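Local coordinates for dehydroascorbate reductase (Chlamydomonas reinhardtii, PDB 5XFT), which probably reduces dehydroascorbate to ascorbate with two molecules of glutathione, as a member of the DHAR family of the glutathione S-transferase superfamily, at residues 26-31 / 36-41; 102-107 / 209-214; 108-113 / 171-176; 149-154 / 192-197. One frame throughout, in Å; residues are numbered along the deposited sequence.

In the fold
Contacts 2 and 3 lie on the opposite side of the chain's centre from contact 1, with contact 3 nested inside the loop that contact 2 closes. They share helix 103-112, and their centres are 8 Å apart: Trp211 of one packs on Leu111 and Phe172 of the other. Contact 4 touches contact 1 through Leu29, where helix 22-33 of the thioredoxin-like half meets the helical half. Contact 2 is buried and built from aromatic rings. The others are partly buried: contact 1 combines a backbone hydrogen bond with tyrosine, leucine and methionine packing, contact 3 adds an exposed lysine at a helix end, and contact 4 is mostly leucine against leucine.

Contact 1 of 4, residues 26-31 / 36-41; sequences RVLLAY and LPYKME
Tyr31 and Leu36 bring the backbones together at the turn, their CA atoms 5.3 Å apart, while the short axes of helix 26-31 and strand 38-41 run nearly antiparallel at 161°. Leu36 N donates to Tyr31 O at 3.1 Å, a moderately bent bond (N-H...O 143°) that ties the start of 36-41 to the helix. Tyr31 CD2 lies 3.9 Å from Leu36 CB, and Tyr31 CB is 3.7 Å from Tyr38 CD1. The two tyrosine rings meet obliquely, with centroids 5.9 Å apart. Tyr38 has its CG between the backbone N and the carbonyl carbon (chi1 61°), which lifts the ring from the strand toward the helix, and its OH is hydrogen-bonded to Glu32 OE2. Leu28 runs roughly perpendicular to Tyr38 and Met40: its CD2 sits 4.0 Å from Tyr38 CE2 and equally far from Met40 CG. The Met40 chain bends at its sulfur and carries CE to within 4.2 Å of Leu28 CD1. Strand 5-12 adds Ile7 against both tyrosines and pairs in parallel with strand 38-43. Strand, helix and parallel strand thus form the beta-alpha-beta crossover of the thioredoxin-like N-terminal domain of glutathione transferases.

Contact 2 of 4, residues 102-107 / 209-214; sequences KLFPNF and AGWERH
Phe107 and Trp211 form the aromatic pair of this contact, an offset edge-to-face arrangement in which the phenylalanine edge is directed at the indole face. The evidence is a 71° angle between planes and a 5.3 Å separation of the Phe107 ring centroid from that of the six-membered indole ring. Phe107 CZ stands 3.7 Å above the indole plane of Trp211, displaced toward the rim on the CE2-CZ2 side, next to the indole nitrogen. The closest pair is Phe107 CE2 with Trp211 CZ2, also at 3.7 Å.

Apolar packing of a different orientation is added by Phe104. Its CE2 reaches the same Trp211 CZ2 at 4.0 Å, but from the edge of the indole and in its plane. CG of Phe104 is anti to the backbone N (chi1 -180°), and this extended setting carries CE2 out to the indole edge. The two side chains together span the 11.7 Å between the CA atoms of Phe107 and Trp211. In the helical half of the glutathione transferase fold, this places the last helix, 204-212, against the beginning of helix 103-112. Helix 153-173 fills the space beside them, with Ala168 and Leu169 touching Phe107.

The polar end of the tryptophan is used outside the two segments: Trp211 NE1 is hydrogen-bonded to His164 ND1. That bond satisfies the buried nitrogen and should limit rotation of the indole, and the His164 ring also meets the indole at a steep angle.

Contact 3 of 4, residues 108-113 / 171-176; sequences RAILIG and HFKGWE
Leu111 and Phe172 meet with their side chains roughly perpendicular. One leucine methyl does the touching: CD2 lies 3.9 Å from Phe172 CB and 4.2 Å from Phe172 CD2, so it sits at the root of the phenylalanine side chain instead of over the middle of the ring. In Leu111, CG is anti to the carbonyl carbon (chi1 -84°), and the branch extends across to helix 153-173. The Phe172 ring is held from its own helix too, since His171 ND1 lies 3.5 Å above the plane and over the ring centre. Trp211, on helix 204-212, packs against both Leu111 and Phe172, joining three helices at this end of the C-terminal helical domain.

Lys173 comes alongside from the next position and approaches the backbone of the partner helix. Its chain is bent at chi2 (-77°) and again at chi4 (-88°), folding the amino group over the last turn of helix 103-112. There NZ is 3.6 Å from Ile110 O and 3.8 Å from Leu111 O, while CE is 3.7 Å from Ile110 O. Nearer the backbone, Lys173 CG is 4.3 Å from Leu111 CD2, so the aliphatic part follows the same leucine.

The NZ distances are too long to count as hydrogen bonds. The interaction is better read as an ammonium group placed near carbonyl oxygens at the C-terminal end of a helix, where the partial negative charge of that end would probably favour it, beside a purely apolar contact between leucine and phenylalanine.

Contact 4 of 4, residues 149-154 / 192-197; sequences QHLNGT and KALPEW
Leu151 points its fork at Leu194 and Glu196, using a different methyl for each. Its CD2 lies 3.6 Å from Leu194 CD1, and its CD1 lies 3.9 Å from Glu196 CB. The CG of Leu151 is anti to the carbonyl carbon (chi1 -76°), which aims the fork across the gap. Leu194 sits off the usual staggered position (chi1 -92°), and its CD1 meets CD2 and also CG of Leu151, the latter at 3.8 Å. The two leucines lie alongside, running opposite ways. In Glu196 the bend at chi2 (92°) brings the carboxylate back beside Leu194, while CB is what meets Leu151; OE2 remains 5.7 Å from His150 ND1, too far for a salt bridge.

Asn152 and Leu194 each occupy the N-cap position of the following helix. The weak bond from Asn152 N to Asp155 OD2 supplies one half of a capping-box arrangement, consistent with the N-capping box described for glutathione transferases. Leu151 joins the approach to helix 153-173 to the short helix 195-199, and is also packed by Leu191 of helix 182-193 and by Leu29 and Ala33 of helix 22-33.

Contact 1 of 4, residues 26-31 / 36-41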
# COMPACT_ATOMS: atom_id res chain seq x y z
N ARG A 26 1.84 0.64 2.96
CA ARG A 26 1.09 -0.25 3.84
C ARG A 26 1.54 -0.10 5.29
O ARG A 26 0.70 0.01 6.20
CB ARG A 26 1.22 -1.70 3.38
CG ARG A 26 0.95 -2.71 4.50
CD ARG A 26 1.45 -4.13 4.16
NE ARG A 26 0.60 -5.14 4.78
CZ ARG A 26 0.92 -6.43 4.79
NH1 ARG A 26 2.04 -6.83 4.19
NH2 ARG A 26 0.13 -7.34 5.35
N VAL A 27 2.85 -0.08 5.52
CA VAL A 27 3.33 0.12 6.89
C VAL A 27 2.86 1.47 7.44
O VAL A 27 2.37 1.56 8.57
CB VAL A 27 4.86 -0.02 6.94
CG1 VAL A 27 5.39 0.43 8.29
CG2 VAL A 27 5.24 -1.45 6.65
N LEU A 28 2.99 2.53 6.64
CA LEU A 28 2.58 3.87 7.07
C LEU A 28 1.10 3.91 7.43
O LEU A 28 0.71 4.49 8.45
CB LEU A 28 2.88 4.89 5.98
CG LEU A 28 4.33 5.08 5.56
CD1 LEU A 28 4.39 6.03 4.40
CD2 LEU A 28 5.11 5.62 6.73
N LEU A 29 0.25 3.34 6.57
CA LEU A 29 -1.17 3.29 6.87
C LEU A 29 -1.43 2.49 8.14
O LEU A 29 -2.31 2.83 8.93
CB LEU A 29 -1.96 2.70 5.70
CG LEU A 29 -2.11 3.56 4.45
CD1 LEU A 29 -2.76 2.81 3.33
CD2 LEU A 29 -2.90 4.80 4.77
N ALA A 30 -0.66 1.42 8.37
CA ALA A 30 -0.81 0.66 9.60
C ALA A 30 -0.51 1.52 10.83
O ALA A 30 -1.25 1.48 11.82
CB ALA A 30 0.10 -0.57 9.58
N TYR A 31 0.57 2.31 10.78
CA TYR A 31 0.90 3.18 11.91
C TYR A 31 -0.16 4.26 12.11
O TYR A 31 -0.51 4.59 13.25
CB TYR A 31 2.28 3.80 11.72
CG TYR A 31 3.39 2.94 12.26
CD1 TYR A 31 3.82 1.81 11.58
CD2 TYR A 31 4.00 3.25 13.47
CE1 TYR A 31 4.83 1.01 12.08
CE2 TYR A 31 5.01 2.46 13.98
CZ TYR A 31 5.42 1.35 13.29
OH TYR A 31 6.43 0.56 13.81
N LEU A 36 -0.21 5.46 16.17
CA LEU A 36 1.12 5.39 16.75
C LEU A 36 2.02 6.45 16.12
O LEU A 36 1.98 6.65 14.91
CB LEU A 36 1.73 4.01 16.56
CG LEU A 36 1.07 2.89 17.36
CD1 LEU A 36 1.41 1.54 16.77
CD2 LEU A 36 1.52 2.97 18.80
N PRO A 37 2.82 7.14 16.92
CA PRO A 37 3.73 8.14 16.35
C PRO A 37 4.92 7.47 15.67
O PRO A 37 5.36 6.38 16.05
CB PRO A 37 4.17 8.96 17.57
CG PRO A 37 4.08 7.99 18.71
CD PRO A 37 2.93 7.06 18.39
N TYR A 38 5.44 8.14 14.65
CA TYR A 38 6.57 7.63 13.90
C TYR A 38 7.27 8.81 13.24
O TYR A 38 6.72 9.91 13.14
CB TYR A 38 6.13 6.61 12.85
CG TYR A 38 5.18 7.19 11.83
CD1 TYR A 38 3.81 7.19 12.04
CD2 TYR A 38 5.66 7.76 10.66
CE1 TYR A 38 2.94 7.73 11.11
CE2 TYR A 38 4.81 8.30 9.72
CZ TYR A 38 3.45 8.28 9.96
OH TYR A 38 2.61 8.83 9.02
N LYS A 39 8.49 8.55 12.77
CA LYS A 39 9.24 9.53 12.01
C LYS A 39 9.71 8.88 10.72
O LYS A 39 10.32 7.81 10.75
CB LYS A 39 10.43 10.06 12.82
CG LYS A 39 10.87 11.44 12.39
CD LYS A 39 12.33 11.45 12.00
CE LYS A 39 12.64 12.65 11.12
NZ LYS A 39 13.79 12.37 10.23
N MET A 40 9.43 9.51 9.59
CA MET A 40 9.85 9.00 8.29
C MET A 40 11.28 9.43 7.98
O MET A 40 11.64 10.60 8.15
CB MET A 40 8.92 9.46 7.17
CG MET A 40 7.58 8.73 7.14
SD MET A 40 6.30 9.61 6.24
CE MET A 40 6.89 9.35 4.61
N GLU A 41 12.08 8.47 7.53
CA GLU A 41 13.38 8.72 6.94
C GLU A 41 13.31 8.28 5.49
O GLU A 41 12.91 7.15 5.20
CB GLU A 41 14.47 7.97 7.70
CG GLU A 41 15.82 8.66 7.70
CD GLU A 41 15.85 9.84 8.63
OE1 GLU A 41 16.08 10.96 8.13
OE2 GLU A 41 15.64 9.66 9.85

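Contact 2 of 4, residues 102-107 / 209-214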
# COMPACT_ATOMS: atom_id res chain seq x y z
N LYS A 102 -3.84 -11.31 -6.09
CA LYS A 102 -3.16 -11.13 -7.37
C LYS A 102 -3.53 -9.81 -8.03
O LYS A 102 -3.30 -9.64 -9.23
CB LYS A 102 -3.47 -12.29 -8.31
CG LYS A 102 -3.51 -13.66 -7.67
CD LYS A 102 -3.86 -14.70 -8.72
CE LYS A 102 -4.32 -16.01 -8.11
NZ LYS A 102 -4.88 -16.90 -9.17
N LEU A 103 -4.12 -8.88 -7.27
CA LEU A 103 -4.39 -7.55 -7.81
C LEU A 103 -3.11 -6.91 -8.34
O LEU A 103 -3.00 -6.59 -9.54
CB LEU A 103 -5.02 -6.69 -6.71
CG LEU A 103 -5.16 -5.19 -6.93
CD1 LEU A 103 -6.09 -4.92 -8.09
CD2 LEU A 103 -5.67 -4.52 -5.66
N PHE A 104 -2.12 -6.75 -7.47
CA PHE A 104 -0.87 -6.10 -7.86
C PHE A 104 -0.10 -6.87 -8.92
O PHE A 104 0.37 -6.24 -9.88
CB PHE A 104 -0.03 -5.84 -6.60
CG PHE A 104 1.29 -5.16 -6.88
CD1 PHE A 104 2.45 -5.90 -7.00
CD2 PHE A 104 1.36 -3.79 -7.01
CE1 PHE A 104 3.66 -5.29 -7.25
CE2 PHE A 104 2.56 -3.16 -7.27
CZ PHE A 104 3.71 -3.92 -7.38
N PRO A 105 0.09 -8.19 -8.82
CA PRO A 105 0.81 -8.90 -9.89
C PRO A 105 0.15 -8.81 -11.25
O PRO A 105 0.84 -8.65 -12.26
CB PRO A 105 0.87 -10.34 -9.38
CG PRO A 105 0.81 -10.22 -7.90
CD PRO A 105 -0.12 -9.07 -7.65
N ASN A 106 -1.18 -8.93 -11.32
CA ASN A 106 -1.87 -8.84 -12.60
C ASN A 106 -1.76 -7.44 -13.17
O ASN A 106 -1.50 -7.25 -14.36
CB ASN A 106 -3.35 -9.21 -12.45
CG ASN A 106 -3.56 -10.67 -12.09
OD1 ASN A 106 -2.76 -11.53 -12.45
ND2 ASN A 106 -4.63 -10.95 -11.36
N PHE A 107 -1.97 -6.43 -12.32
CA PHE A 107 -1.86 -5.04 -12.74
C PHE A 107 -0.45 -4.72 -13.24
O PHE A 107 -0.28 -3.98 -14.22
CB PHE A 107 -2.28 -4.14 -11.58
CG PHE A 107 -1.56 -2.85 -11.51
CD1 PHE A 107 -1.72 -1.89 -12.50
CD2 PHE A 107 -0.74 -2.57 -10.42
CE1 PHE A 107 -1.06 -0.70 -12.43
CE2 PHE A 107 -0.08 -1.38 -10.34
CZ PHE A 107 -0.24 -0.44 -11.34
N ALA A 209 5.56 8.66 -11.98
CA ALA A 209 7.01 8.71 -12.07
C ALA A 209 7.64 7.40 -11.60
O ALA A 209 8.62 6.93 -12.19
CB ALA A 209 7.55 9.88 -11.25
N GLY A 210 7.09 6.80 -10.54
CA GLY A 210 7.59 5.52 -10.10
C GLY A 210 7.52 4.47 -11.20
O GLY A 210 8.47 3.72 -11.42
N TRP A 211 6.40 4.43 -11.92
CA TRP A 211 6.23 3.39 -12.93
C TRP A 211 6.92 3.72 -14.25
O TRP A 211 7.35 2.80 -14.96
CB TRP A 211 4.74 3.13 -13.14
CG TRP A 211 4.17 2.30 -12.05
CD1 TRP A 211 3.43 2.72 -10.98
CD2 TRP A 211 4.33 0.89 -11.89
NE1 TRP A 211 3.10 1.65 -10.18
CE2 TRP A 211 3.65 0.51 -10.71
CE3 TRP A 211 4.99 -0.10 -12.64
CZ2 TRP A 211 3.60 -0.81 -10.27
CZ3 TRP A 211 4.94 -1.41 -12.20
CH2 TRP A 211 4.25 -1.75 -11.02
N GLU A 212 7.03 5.01 -14.60
CA GLU A 212 7.81 5.42 -15.77
C GLU A 212 9.24 4.90 -15.69
O GLU A 212 9.85 4.62 -16.73
CB GLU A 212 7.82 6.94 -15.89
CG GLU A 212 6.73 7.49 -16.79
CD GLU A 212 6.52 8.99 -16.62
OE1 GLU A 212 5.76 9.57 -17.42
OE2 GLU A 212 7.11 9.58 -15.68
N ARG A 213 9.78 4.76 -14.47
CA ARG A 213 11.08 4.13 -14.25
C ARG A 213 11.16 2.73 -14.85
O ARG A 213 12.26 2.19 -14.95
CB ARG A 213 11.37 4.09 -12.74
CG ARG A 213 12.84 3.94 -12.32
CD ARG A 213 12.96 3.92 -10.79
NE ARG A 213 14.27 3.45 -10.36
CZ ARG A 213 14.46 2.50 -9.44
NH1 ARG A 213 13.43 1.92 -8.86
NH2 ARG A 213 15.69 2.12 -9.10
N HIS A 214 10.04 2.14 -15.28
CA HIS A 214 10.04 0.82 -15.91
C HIS A 214 9.20 0.73 -17.18
O HIS A 214 9.18 -0.34 -17.80
CB HIS A 214 9.56 -0.24 -14.91
CG HIS A 214 10.30 -0.21 -13.61
ND1 HIS A 214 11.65 -0.49 -13.52
CD2 HIS A 214 9.89 0.10 -12.36
CE1 HIS A 214 12.03 -0.36 -12.26
NE2 HIS A 214 10.98 -0.01 -11.54

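Contact 3 of 4, residues 108-113 / 171-176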
# COMPACT_ATOMS: atom_id res chain seq x y z
N ARG A 108 0.56 -5.27 -12.58
CA ARG A 108 1.92 -5.09 -13.04
C ARG A 108 2.16 -5.81 -14.36
O ARG A 108 2.75 -5.24 -15.28
CB ARG A 108 2.91 -5.56 -11.98
CG ARG A 108 4.35 -5.53 -12.45
CD ARG A 108 5.28 -6.08 -11.40
NE ARG A 108 4.96 -7.47 -11.09
CZ ARG A 108 5.50 -8.15 -10.09
NH1 ARG A 108 6.39 -7.58 -9.29
NH2 ARG A 108 5.14 -9.41 -9.89
N ALA A 109 1.70 -7.06 -14.47
CA ALA A 109 1.88 -7.79 -15.72
C ALA A 109 1.19 -7.08 -16.88
O ALA A 109 1.61 -7.22 -18.03
CB ALA A 109 1.35 -9.22 -15.58
N ILE A 110 0.14 -6.32 -16.58
CA ILE A 110 -0.50 -5.50 -17.59
C ILE A 110 0.40 -4.34 -17.97
O ILE A 110 0.60 -4.04 -19.16
CB ILE A 110 -1.87 -5.01 -17.09
CG1 ILE A 110 -2.85 -6.19 -17.00
CG2 ILE A 110 -2.41 -3.89 -17.98
CD1 ILE A 110 -4.11 -5.85 -16.26
N LEU A 111 0.99 -3.66 -16.97
CA LEU A 111 1.78 -2.48 -17.29
C LEU A 111 3.06 -2.83 -18.03
O LEU A 111 3.43 -2.15 -19.00
CB LEU A 111 2.10 -1.68 -16.03
CG LEU A 111 1.04 -0.69 -15.54
CD1 LEU A 111 1.61 0.22 -14.46
CD2 LEU A 111 0.47 0.14 -16.69
N ILE A 112 3.77 -3.87 -17.60
CA ILE A 112 5.14 -4.08 -18.04
C ILE A 112 5.39 -5.51 -18.52
O ILE A 112 6.53 -5.98 -18.54
CB ILE A 112 6.14 -3.71 -16.93
CG1 ILE A 112 5.98 -4.62 -15.72
CG2 ILE A 112 5.95 -2.27 -16.48
CD1 ILE A 112 6.90 -4.26 -14.57
N GLY A 113 4.33 -6.20 -18.93
CA GLY A 113 4.46 -7.57 -19.36
C GLY A 113 4.46 -7.74 -20.87
O GLY A 113 4.30 -6.79 -21.63
N HIS A 171 -3.38 6.18 -16.54
CA HIS A 171 -2.42 7.06 -17.20
C HIS A 171 -1.74 6.39 -18.39
O HIS A 171 -1.58 7.01 -19.45
CB HIS A 171 -1.38 7.54 -16.19
CG HIS A 171 -0.29 8.36 -16.81
ND1 HIS A 171 0.88 7.81 -17.28
CD2 HIS A 171 -0.20 9.70 -17.03
CE1 HIS A 171 1.65 8.77 -17.77
NE2 HIS A 171 1.01 9.92 -17.63
N PHE A 172 -1.31 5.14 -18.23
CA PHE A 172 -0.52 4.47 -19.24
C PHE A 172 -1.36 3.70 -20.26
O PHE A 172 -0.86 3.41 -21.35
CB PHE A 172 0.46 3.49 -18.59
CG PHE A 172 1.56 4.17 -17.82
CD1 PHE A 172 2.59 4.82 -18.49
CD2 PHE A 172 1.58 4.15 -16.44
CE1 PHE A 172 3.61 5.43 -17.79
CE2 PHE A 172 2.59 4.77 -15.74
CZ PHE A 172 3.61 5.41 -16.41
N LYS A 173 -2.60 3.35 -19.93
CA LYS A 173 -3.40 2.49 -20.78
C LYS A 173 -4.80 3.02 -21.06
O LYS A 173 -5.54 2.40 -21.82
CB LYS A 173 -3.51 1.09 -20.17
CG LYS A 173 -2.21 0.31 -20.09
CD LYS A 173 -1.81 -0.25 -21.45
CE LYS A 173 -0.88 -1.45 -21.31
NZ LYS A 173 0.55 -1.05 -21.24
N GLY A 174 -5.19 4.14 -20.45
CA GLY A 174 -6.55 4.63 -20.60
C GLY A 174 -7.57 3.73 -19.94
O GLY A 174 -8.77 4.00 -19.99
N TRP A 175 -7.10 2.64 -19.33
CA TRP A 175 -7.97 1.74 -18.59
C TRP A 175 -8.68 2.49 -17.48
O TRP A 175 -8.18 3.48 -16.94
CB TRP A 175 -7.15 0.58 -18.01
CG TRP A 175 -7.95 -0.45 -17.27
CD1 TRP A 175 -8.47 -1.61 -17.78
CD2 TRP A 175 -8.32 -0.43 -15.88
NE1 TRP A 175 -9.13 -2.31 -16.80
CE2 TRP A 175 -9.06 -1.60 -15.63
CE3 TRP A 175 -8.10 0.47 -14.83
CZ2 TRP A 175 -9.57 -1.90 -14.37
CZ3 TRP A 175 -8.61 0.17 -13.59
CH2 TRP A 175 -9.34 -1.00 -13.37
N GLU A 176 -9.88 2.03 -17.15
CA GLU A 176 -10.66 2.70 -16.12
C GLU A 176 -11.36 1.67 -15.25
O GLU A 176 -11.66 0.55 -15.69
CB GLU A 176 -11.68 3.66 -16.74
CG GLU A 176 -11.62 5.04 -16.14
CD GLU A 176 -12.09 6.11 -17.10
OE1 GLU A 176 -13.29 6.12 -17.45
OE2 GLU A 176 -11.26 6.94 -17.52

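Contact 4 of 4, residues 149-154 / 192-197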
# COMPACT_ATOMS: atom_id res chain seq x y z
N GLN A 149 -15.72 0.81 9.34
CA GLN A 149 -15.62 2.26 9.36
C GLN A 149 -14.19 2.76 9.42
O GLN A 149 -13.95 3.93 9.10
CB GLN A 149 -16.41 2.81 10.56
CG GLN A 149 -17.92 2.78 10.37
CD GLN A 149 -18.39 3.84 9.40
OE1 GLN A 149 -17.83 4.94 9.35
NE2 GLN A 149 -19.41 3.52 8.62
N HIS A 150 -13.24 1.91 9.79
CA HIS A 150 -11.85 2.31 9.98
C HIS A 150 -10.93 1.36 9.23
O HIS A 150 -11.33 0.29 8.77
CB HIS A 150 -11.49 2.35 11.46
CG HIS A 150 -12.59 2.85 12.34
ND1 HIS A 150 -12.88 4.19 12.48
CD2 HIS A 150 -13.49 2.19 13.11
CE1 HIS A 150 -13.91 4.33 13.30
NE2 HIS A 150 -14.29 3.13 13.70
N LEU A 151 -9.66 1.76 9.14
CA LEU A 151 -8.69 1.02 8.36
C LEU A 151 -8.43 -0.36 8.96
O LEU A 151 -8.37 -0.54 10.18
CB LEU A 151 -7.37 1.79 8.27
CG LEU A 151 -7.37 2.96 7.30
CD1 LEU A 151 -5.96 3.51 7.17
CD2 LEU A 151 -7.91 2.53 5.96
N ASN A 152 -8.23 -1.33 8.08
CA ASN A 152 -8.02 -2.72 8.40
C ASN A 152 -6.64 -3.14 7.90
O ASN A 152 -6.01 -2.44 7.11
CB ASN A 152 -9.13 -3.56 7.75
CG ASN A 152 -9.22 -4.95 8.30
OD1 ASN A 152 -8.99 -5.17 9.48
ND2 ASN A 152 -9.63 -5.88 7.47
N GLY A 153 -6.17 -4.29 8.38
CA GLY A 153 -4.94 -4.84 7.82
C GLY A 153 -5.06 -5.09 6.33
O GLY A 153 -4.10 -4.89 5.57
N THR A 154 -6.25 -5.51 5.90
CA THR A 154 -6.54 -5.69 4.48
C THR A 154 -6.62 -4.35 3.75
O THR A 154 -6.18 -4.23 2.61
CB THR A 154 -7.83 -6.48 4.32
OG1 THR A 154 -7.61 -7.83 4.76
CG2 THR A 154 -8.30 -6.48 2.87
N LYS A 192 -10.09 8.27 0.41
CA LYS A 192 -9.67 9.65 0.21
C LYS A 192 -10.26 10.58 1.26
O LYS A 192 -9.69 11.65 1.51
CB LYS A 192 -10.06 10.09 -1.20
CG LYS A 192 -9.47 9.18 -2.28
CD LYS A 192 -9.15 9.92 -3.56
CE LYS A 192 -10.20 9.66 -4.63
NZ LYS A 192 -9.65 9.91 -5.99
N ALA A 193 -11.35 10.19 1.91
CA ALA A 193 -11.88 11.01 3.00
C ALA A 193 -11.12 10.84 4.31
O ALA A 193 -11.17 11.74 5.16
CB ALA A 193 -13.36 10.69 3.23
N LEU A 194 -10.40 9.73 4.48
CA LEU A 194 -9.81 9.41 5.78
C LEU A 194 -8.60 10.29 6.07
O LEU A 194 -7.73 10.44 5.21
CB LEU A 194 -9.38 7.95 5.83
CG LEU A 194 -10.39 6.94 6.38
CD1 LEU A 194 -9.86 5.54 6.16
CD2 LEU A 194 -10.65 7.20 7.85
N PRO A 195 -8.50 10.87 7.27
CA PRO A 195 -7.27 11.59 7.64
C PRO A 195 -6.05 10.69 7.67
O PRO A 195 -4.95 11.16 7.35
CB PRO A 195 -7.59 12.15 9.03
CG PRO A 195 -9.09 12.16 9.11
CD PRO A 195 -9.53 10.97 8.32
N GLU A 196 -6.21 9.42 8.06
CA GLU A 196 -5.08 8.50 8.02
C GLU A 196 -4.53 8.37 6.61
O GLU A 196 -3.31 8.35 6.41
CB GLU A 196 -5.50 7.12 8.55
CG GLU A 196 -5.79 7.07 10.04
CD GLU A 196 -7.26 7.30 10.36
OE1 GLU A 196 -7.82 8.32 9.91
OE2 GLU A 196 -7.84 6.44 11.06
N TRP A 197 -5.42 8.29 5.61
CA TRP A 197 -4.99 8.25 4.22
C TRP A 197 -4.39 9.59 3.79
O TRP A 197 -3.37 9.62 3.09
CB TRP A 197 -6.18 7.88 3.34
CG TRP A 197 -5.90 7.87 1.87
CD1 TRP A 197 -5.96 8.93 1.01
CD2 TRP A 197 -5.53 6.74 1.07
NE1 TRP A 197 -5.65 8.53 -0.27
CE2 TRP A 197 -5.38 7.19 -0.25
CE3 TRP A 197 -5.31 5.39 1.36
CZ2 TRP A 197 -5.02 6.33 -1.29
CZ3 TRP A 197 -4.95 4.54 0.32
CH2 TRP A 197 -4.81 5.02 -0.99